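Long-range contacts in intramolecular trans-sialidase (Macrobdella decora, PDB 3SLI), which cleaves terminal sialic acid from sialoglycoconjugates by an intramolecular trans-sialidase reaction that releases it as 2,7-anhydro-Neu5Ac: residues 59-64 with 149-154; 81-86 with 145-150. One frame throughout, in Å; residues are numbered along the deposited sequence.

Interaction 1 of 2, residues 59-64 with 149-154; sequences NSTAGN and GVDNVT
Asp-151 OD1 accepts two hydrogen bonds, one from across the contact and one from the next residue in the chain. The backbone N of Ser-60 donates to OD1 over 2.9 Å, on the syn side and 32° out of the carboxylate plane; ND2 of Asn-152 reaches the same oxygen from the opposite face, 3.0 Å away and nearly along its C-O axis. The setting is a classic beta bulge in the concanavalin-like N-terminal domain: the backbones of Asp-151 and Asn-152 both hydrogen-bond to Gly-58, at the end of strand 51-58, where the neighbouring strand 152-155 begins.

The second carboxylate oxygen is used as well. Ser-60 OG donates to Asp-151 OD2 over 2.7 Å, again on the syn side and closer to the carboxylate plane. Backbone and side chain of one serine thus take one oxygen each, which helps to fix the rotation of the carboxylate. OG lies between the backbone N and the carbonyl carbon of Ser-60 (chi1 73°), which lets N and OG both face it. The methyl CG2 of Thr-61 flanks the carboxylate, 3.7 Å from Asp-151 OD2.

Asn-59 lies against the backbone carbonyl of Gly-149. Its amide carbon CG sits 3.1 Å from Gly-149 O, while Asn-59 ND2 is 3.3 Å from Gly-149 O at an angle too poor for a bond. Gly-149 has a positive phi (74°), which by itself favours glycine, and its CA packs against Asn-59 ND2. At the other end of the amide, Asn-59 OD1 closes an Asx turn by accepting the backbone N of Thr-61 at 2.9 Å.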
ATOM      1  N   ASN A  59      14.883  19.054  32.513  1.00 11.44           N
ATOM      2  CA  ASN A  59      15.668  20.147  33.068  1.00 11.09           C
ATOM      3  C   ASN A  59      15.629  21.333  32.097  1.00 13.84           C
ATOM      4  O   ASN A  59      16.165  21.250  30.990  1.00 14.37           O
ATOM      5  CB  ASN A  59      17.099  19.658  33.259  1.00 11.35           C
ATOM      6  CG  ASN A  59      17.974  20.676  33.930  1.00 10.34           C
ATOM      7  OD1 ASN A  59      17.658  21.866  33.954  1.00 11.59           O
ATOM      8  ND2 ASN A  59      19.092  20.219  34.477  1.00 13.13           N
ATOM      9  N   SER A  60      15.033  22.441  32.532  1.00 13.12           N
ATOM     10  CA  SER A  60      14.880  23.630  31.690  1.00 12.65           C
ATOM     11  C   SER A  60      16.052  24.612  31.688  1.00 14.98           C
ATOM     12  O   SER A  60      16.021  25.604  30.947  1.00 13.63           O
ATOM     13  CB  SER A  60      13.640  24.407  32.135  1.00 15.02           C
ATOM     14  OG  SER A  60      13.884  25.057  33.381  1.00 12.77           O
ATOM     15  N   THR A  61      17.068  24.357  32.506  1.00 12.80           N
ATOM     16  CA  THR A  61      18.175  25.295  32.630  1.00 15.85           C
ATOM     17  C   THR A  61      19.215  25.335  31.514  1.00 17.04           C
ATOM     18  O   THR A  61      19.331  24.409  30.702  1.00 16.26           O
ATOM     19  CB  THR A  61      18.868  25.158  34.010  1.00 15.40           C
ATOM     20  OG1 THR A  61      19.526  23.888  34.106  1.00 14.21           O
ATOM     21  CG2 THR A  61      17.833  25.276  35.134  1.00 12.97           C
ATOM     22  N   ALA A  62      19.964  26.432  31.491  1.00 18.89           N
ATOM     23  CA  ALA A  62      21.008  26.660  30.504  1.00 18.17           C
ATOM     24  C   ALA A  62      22.005  25.514  30.473  1.00 17.70           C
ATOM     25  O   ALA A  62      22.417  24.999  31.520  1.00 17.25           O
ATOM     26  CB  ALA A  62      21.722  27.970  30.790  1.00 19.34           C
ATOM     27  N   GLY A  63      22.367  25.107  29.261  1.00 15.65           N
ATOM     28  CA  GLY A  63      23.314  24.027  29.079  1.00 14.40           C
ATOM     29  C   GLY A  63      22.736  22.648  29.303  1.00 14.97           C
ATOM     30  O   GLY A  63      23.407  21.648  29.047  1.00 16.25           O
ATOM     31  N   ASN A  64      21.478  22.576  29.726  1.00 14.74           N
ATOM     32  CA  ASN A  64      20.859  21.280  29.985  1.00 14.49           C
ATOM     33  C   ASN A  64      19.728  20.930  29.023  1.00 13.73           C
ATOM     34  O   ASN A  64      18.862  20.120  29.339  1.00 13.05           O
ATOM     35  CB  ASN A  64      20.386  21.223  31.437  1.00 14.20           C
ATOM     36  CG  ASN A  64      21.535  21.357  32.411  1.00 14.94           C
ATOM     37  OD1 ASN A  64      21.541  22.236  33.280  1.00 19.53           O
ATOM     38  ND2 ASN A  64      22.545  20.532  32.232  1.00 12.56           N
ATOM     39  N   GLY A 149      18.749  16.841  37.260  1.00 12.73           N
ATOM     40  CA  GLY A 149      18.184  18.162  37.462  1.00 13.58           C
ATOM     41  C   GLY A 149      16.801  18.468  36.920  1.00 10.41           C
ATOM     42  O   GLY A 149      16.545  19.598  36.493  1.00 12.96           O
ATOM     43  N   VAL A 150      15.892  17.500  36.962  1.00 13.52           N
ATOM     44  CA  VAL A 150      14.536  17.739  36.478  1.00 13.65           C
ATOM     45  C   VAL A 150      13.918  18.871  37.300  1.00 16.91           C
ATOM     46  O   VAL A 150      14.022  18.885  38.531  1.00 16.96           O
ATOM     47  CB  VAL A 150      13.674  16.459  36.572  1.00 14.83           C
ATOM     48  CG1 VAL A 150      12.218  16.771  36.249  1.00 13.23           C
ATOM     49  CG2 VAL A 150      14.196  15.420  35.606  1.00 12.57           C
ATOM     50  N   ASP A 151      13.304  19.836  36.623  1.00 15.49           N
ATOM     51  CA  ASP A 151      12.700  20.973  37.310  1.00 14.33           C
ATOM     52  C   ASP A 151      11.344  21.386  36.743  1.00 14.25           C
ATOM     53  O   ASP A 151      10.835  22.459  37.068  1.00 14.27           O
ATOM     54  CB  ASP A 151      13.661  22.178  37.280  1.00 16.58           C
ATOM     55  CG  ASP A 151      13.851  22.766  35.873  1.00 18.65           C
ATOM     56  OD1 ASP A 151      13.386  22.165  34.878  1.00 17.38           O
ATOM     57  OD2 ASP A 151      14.467  23.846  35.764  1.00 15.04           O
ATOM     58  N   ASN A 152      10.761  20.553  35.885  1.00 12.91           N
ATOM     59  CA  ASN A 152       9.477  20.903  35.294  1.00 13.37           C
ATOM     60  C   ASN A 152       8.734  19.722  34.681  1.00 11.74           C
ATOM     61  O   ASN A 152       9.334  18.699  34.331  1.00 12.44           O
ATOM     62  CB  ASN A 152       9.660  22.004  34.230  1.00 11.51           C
ATOM     63  CG  ASN A 152      10.169  21.459  32.891  1.00 14.67           C
ATOM     64  OD1 ASN A 152       9.377  21.071  32.030  1.00 13.89           O
ATOM     65  ND2 ASN A 152      11.485  21.428  32.717  1.00 10.86           N
ATOM     66  N   VAL A 153       7.415  19.876  34.607  1.00 13.39           N
ATOM     67  CA  VAL A 153       6.506  18.906  34.009  1.00 12.48           C
ATOM     68  C   VAL A 153       5.689  19.835  33.126  1.00 11.91           C
ATOM     69  O   VAL A 153       5.034  20.762  33.623  1.00 11.80           O
ATOM     70  CB  VAL A 153       5.580  18.224  35.047  1.00 13.86           C
ATOM     71  CG1 VAL A 153       4.633  17.256  34.334  1.00 11.48           C
ATOM     72  CG2 VAL A 153       6.410  17.476  36.082  1.00 13.80           C
ATOM     73  N   THR A 154       5.749  19.608  31.818  1.00 12.66           N
ATOM     74  CA  THR A 154       5.073  20.475  30.865  1.00 12.01           C
ATOM     75  C   THR A 154       4.241  19.740  29.815  1.00 12.34           C
ATOM     76  O   THR A 154       4.585  18.648  29.359  1.00 12.08           O
ATOM     77  CB  THR A 154       6.121  21.382  30.135  1.00 12.19           C
ATOM     78  OG1 THR A 154       6.874  22.123  31.104  1.00 13.35           O
ATOM     79  CG2 THR A 154       5.449  22.360  29.180  1.00  9.35           C
TER

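Interaction 2 of 2, residues 81-86 with 145-150; sequences IELRNT and SDITGV
Asn-85 and Thr-148 form the closest polar approach of this contact, their side chains crossing at about a right angle. The carboxamide of Asn-85 lies against the backbone from Asp-146 to Thr-148. As modelled, its ND2 is 2.9 Å from Thr-148 N and its OD1 is 3.2 Å from Asp-146 O; the amide is probably turned over, which leaves the individual bonds undecided. The extended first torsion of Asn-85, with CG opposite its own N (chi1 -166°), sends the amide out from the strand end to this backbone.

Beside the amide comes one apolar contact. CD1 of Ile-147 meets CD2 of Leu-83 at 4.1 Å, a loose van der Waals touch. Arg-84 O is faced by three carbons of the same isoleucine: Ile-147 CG1 rests 3.7 Å from it, and CD1 and CG2 each lie at 3.9 Å. Arg-84 contributes its backbone here, its CB pointing away, and its guanidinium group forms a salt bridge with Asp-87.

Further out, Phe-90 touches the side chains of Asn-85 and Asp-146, and OD2 of Asp-146 accepts from the backbone N of Phe-143, just ahead of Ile-147 in the chain. Strand 79-85 is held in register by its neighbours: Arg-84 pairs with His-68 and Leu-83 with Tyr-92. The whole is the connection from strand 131-137 of one sheet to strand 152-155 of the other, passing over the C-terminal end of strand 79-85, in the concanavalin-like beta-sandwich domain found beside the catalytic propeller of this sialidase.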
ATOM      1  N   ILE A  81       9.100   9.120  21.191  1.00 12.10           N
ATOM      2  CA  ILE A  81       9.596   9.611  22.466  1.00 13.39           C
ATOM      3  C   ILE A  81      11.102   9.784  22.343  1.00 13.64           C
ATOM      4  O   ILE A  81      11.738   9.247  21.420  1.00 10.94           O
ATOM      5  CB  ILE A  81       9.373   8.594  23.637  1.00 12.72           C
ATOM      6  CG1 ILE A  81      10.054   7.256  23.316  1.00 12.55           C
ATOM      7  CG2 ILE A  81       7.897   8.417  23.923  1.00 13.98           C
ATOM      8  CD1 ILE A  81      10.562   6.511  24.510  1.00 13.29           C
ATOM      9  N   GLU A  82      11.651  10.556  23.272  1.00 12.68           N
ATOM     10  CA  GLU A  82      13.082  10.760  23.384  1.00 15.21           C
ATOM     11  C   GLU A  82      13.292  10.847  24.897  1.00 12.58           C
ATOM     12  O   GLU A  82      12.586  11.600  25.575  1.00 11.26           O
ATOM     13  CB  GLU A  82      13.550  12.048  22.699  1.00 14.34           C
ATOM     14  CG  GLU A  82      13.419  12.053  21.187  1.00 14.38           C
ATOM     15  CD  GLU A  82      14.106  13.248  20.552  1.00 13.16           C
ATOM     16  OE1 GLU A  82      13.605  14.380  20.705  1.00 14.57           O
ATOM     17  OE2 GLU A  82      15.150  13.051  19.898  1.00 15.38           O
ATOM     18  N   LEU A  83      14.174   9.996  25.408  1.00 13.50           N
ATOM     19  CA  LEU A  83      14.516   9.926  26.834  1.00 14.23           C
ATOM     20  C   LEU A  83      15.996  10.301  26.826  1.00 11.08           C
ATOM     21  O   LEU A  83      16.844   9.505  26.398  1.00 12.45           O
ATOM     22  CB  LEU A  83      14.345   8.491  27.333  1.00 13.70           C
ATOM     23  CG  LEU A  83      13.867   8.207  28.760  1.00 19.84           C
ATOM     24  CD1 LEU A  83      14.329   6.805  29.118  1.00 12.92           C
ATOM     25  CD2 LEU A  83      14.360   9.242  29.783  1.00 11.19           C
ATOM     26  N   ARG A  84      16.303  11.493  27.329  1.00 13.59           N
ATOM     27  CA  ARG A  84      17.660  12.025  27.290  1.00 15.33           C
ATOM     28  C   ARG A  84      18.248  12.606  28.572  1.00 13.75           C
ATOM     29  O   ARG A  84      17.545  13.215  29.372  1.00 14.15           O
ATOM     30  CB  ARG A  84      17.693  13.147  26.254  1.00 13.52           C
ATOM     31  CG  ARG A  84      17.130  12.785  24.894  1.00 16.15           C
ATOM     32  CD  ARG A  84      18.147  13.127  23.835  1.00 21.64           C
ATOM     33  NE  ARG A  84      17.898  14.415  23.227  1.00 22.23           N
ATOM     34  CZ  ARG A  84      18.806  15.131  22.570  1.00 18.27           C
ATOM     35  NH1 ARG A  84      20.059  14.710  22.438  1.00 17.39           N
ATOM     36  NH2 ARG A  84      18.427  16.235  21.955  1.00 20.51           N
ATOM     37  N   ASN A  85      19.562  12.473  28.709  1.00 14.51           N
ATOM     38  CA  ASN A  85      20.306  13.050  29.831  1.00 15.51           C
ATOM     39  C   ASN A  85      21.708  13.327  29.289  1.00 16.27           C
ATOM     40  O   ASN A  85      22.702  13.123  29.976  1.00 18.07           O
ATOM     41  CB  ASN A  85      20.388  12.091  31.017  1.00 12.50           C
ATOM     42  CG  ASN A  85      20.848  12.786  32.278  1.00 12.47           C
ATOM     43  OD1 ASN A  85      21.530  12.200  33.124  1.00 16.61           O
ATOM     44  ND2 ASN A  85      20.465  14.047  32.423  1.00  9.06           N
ATOM     45  N   THR A  86      21.731  13.872  28.073  1.00 17.28           N
ATOM     46  CA  THR A  86      22.924  14.170  27.259  1.00 16.72           C
ATOM     47  C   THR A  86      23.383  12.855  26.621  1.00 16.83           C
ATOM     48  O   THR A  86      23.259  11.770  27.210  1.00 15.93           O
ATOM     49  CB  THR A  86      24.104  14.901  27.978  1.00 13.84           C
ATOM     50  OG1 THR A  86      24.821  13.999  28.828  1.00 14.54           O
ATOM     51  CG2 THR A  86      23.609  16.096  28.757  1.00 15.18           C
ATOM     52  N   SER A 145      13.670   9.272  36.583  1.00 13.72           N
ATOM     53  CA  SER A 145      14.532   9.278  37.761  1.00 16.46           C
ATOM     54  C   SER A 145      16.022   9.364  37.400  1.00 17.68           C
ATOM     55  O   SER A 145      16.848   9.738  38.238  1.00 17.37           O
ATOM     56  CB  SER A 145      14.287   8.015  38.591  1.00 14.52           C
ATOM     57  OG  SER A 145      14.400   6.855  37.783  1.00 15.24           O
ATOM     58  N   ASP A 146      16.350   9.034  36.150  1.00 14.79           N
ATOM     59  CA  ASP A 146      17.729   9.042  35.675  1.00 14.73           C
ATOM     60  C   ASP A 146      18.165  10.333  34.989  1.00 14.51           C
ATOM     61  O   ASP A 146      19.323  10.466  34.595  1.00 17.80           O
ATOM     62  CB  ASP A 146      17.980   7.846  34.760  1.00 11.89           C
ATOM     63  CG  ASP A 146      17.748   6.523  35.460  1.00 14.96           C
ATOM     64  OD1 ASP A 146      18.464   6.210  36.435  1.00 16.56           O
ATOM     65  OD2 ASP A 146      16.853   5.782  35.035  1.00 11.96           O
ATOM     66  N   ILE A 147      17.236  11.265  34.805  1.00 13.70           N
ATOM     67  CA  ILE A 147      17.568  12.544  34.198  1.00 13.14           C
ATOM     68  C   ILE A 147      18.091  13.461  35.310  1.00 15.41           C
ATOM     69  O   ILE A 147      17.508  13.526  36.393  1.00 15.44           O
ATOM     70  CB  ILE A 147      16.334  13.186  33.534  1.00 13.49           C
ATOM     71  CG1 ILE A 147      15.792  12.264  32.435  1.00 11.39           C
ATOM     72  CG2 ILE A 147      16.688  14.564  32.960  1.00 10.79           C
ATOM     73  CD1 ILE A 147      14.515  12.780  31.787  1.00 10.53           C
ATOM     74  N   THR A 148      19.182  14.165  35.033  1.00 15.98           N
ATOM     75  CA  THR A 148      19.804  15.067  36.003  1.00 15.46           C
ATOM     76  C   THR A 148      19.197  16.465  36.068  1.00 15.24           C
ATOM     77  O   THR A 148      19.103  17.171  35.062  1.00 13.15           O
ATOM     78  CB  THR A 148      21.318  15.195  35.735  1.00 12.74           C
ATOM     79  OG1 THR A 148      21.895  13.884  35.666  1.00 11.99           O
ATOM     80  CG2 THR A 148      22.002  15.991  36.848  1.00 14.16           C
ATOM     81  N   GLY A 149      18.749  16.841  37.260  1.00 12.73           N
ATOM     82  CA  GLY A 149      18.184  18.162  37.462  1.00 13.58           C
ATOM     83  C   GLY A 149      16.801  18.468  36.920  1.00 10.41           C
ATOM     84  O   GLY A 149      16.545  19.598  36.493  1.00 12.96           O
ATOM     85  N   VAL A 150      15.892  17.500  36.962  1.00 13.52           N
ATOM     86  CA  VAL A 150      14.536  17.739  36.478  1.00 13.65           C
ATOM     87  C   VAL A 150      13.918  18.871  37.300  1.00 16.91           C
ATOM     88  O   VAL A 150      14.022  18.885  38.531  1.00 16.96           O
ATOM     89  CB  VAL A 150      13.674  16.459  36.572  1.00 14.83           C
ATOM     90  CG1 VAL A 150      12.218  16.771  36.249  1.00 13.23           C
ATOM     91  CG2 VAL A 150      14.196  15.420  35.606  1.00 12.57           C
TER

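Interactions 1 and 2 use successive parts of one connection, sharing Gly-149 and Val-150, and their centres lie 9 Å apart. Both bring it to the same six-stranded antiparallel sheet: residues 145-148 meet strand 79-85, and residues 149-152 then meet the exit of strand 51-58. Each is partly buried, with exposed residues among its members, and both are remote from the chain's centre. Their chemistry differs: 59-64 with 149-154 is secured by defined bonds to a carboxylate, whereas 81-86 with 145-150 combines an undecided amide with isoleucine-leucine contact. A probable hydrogen bond from Asn-59 ND2 to Thr-148 O, 3.1 Å, joins the two.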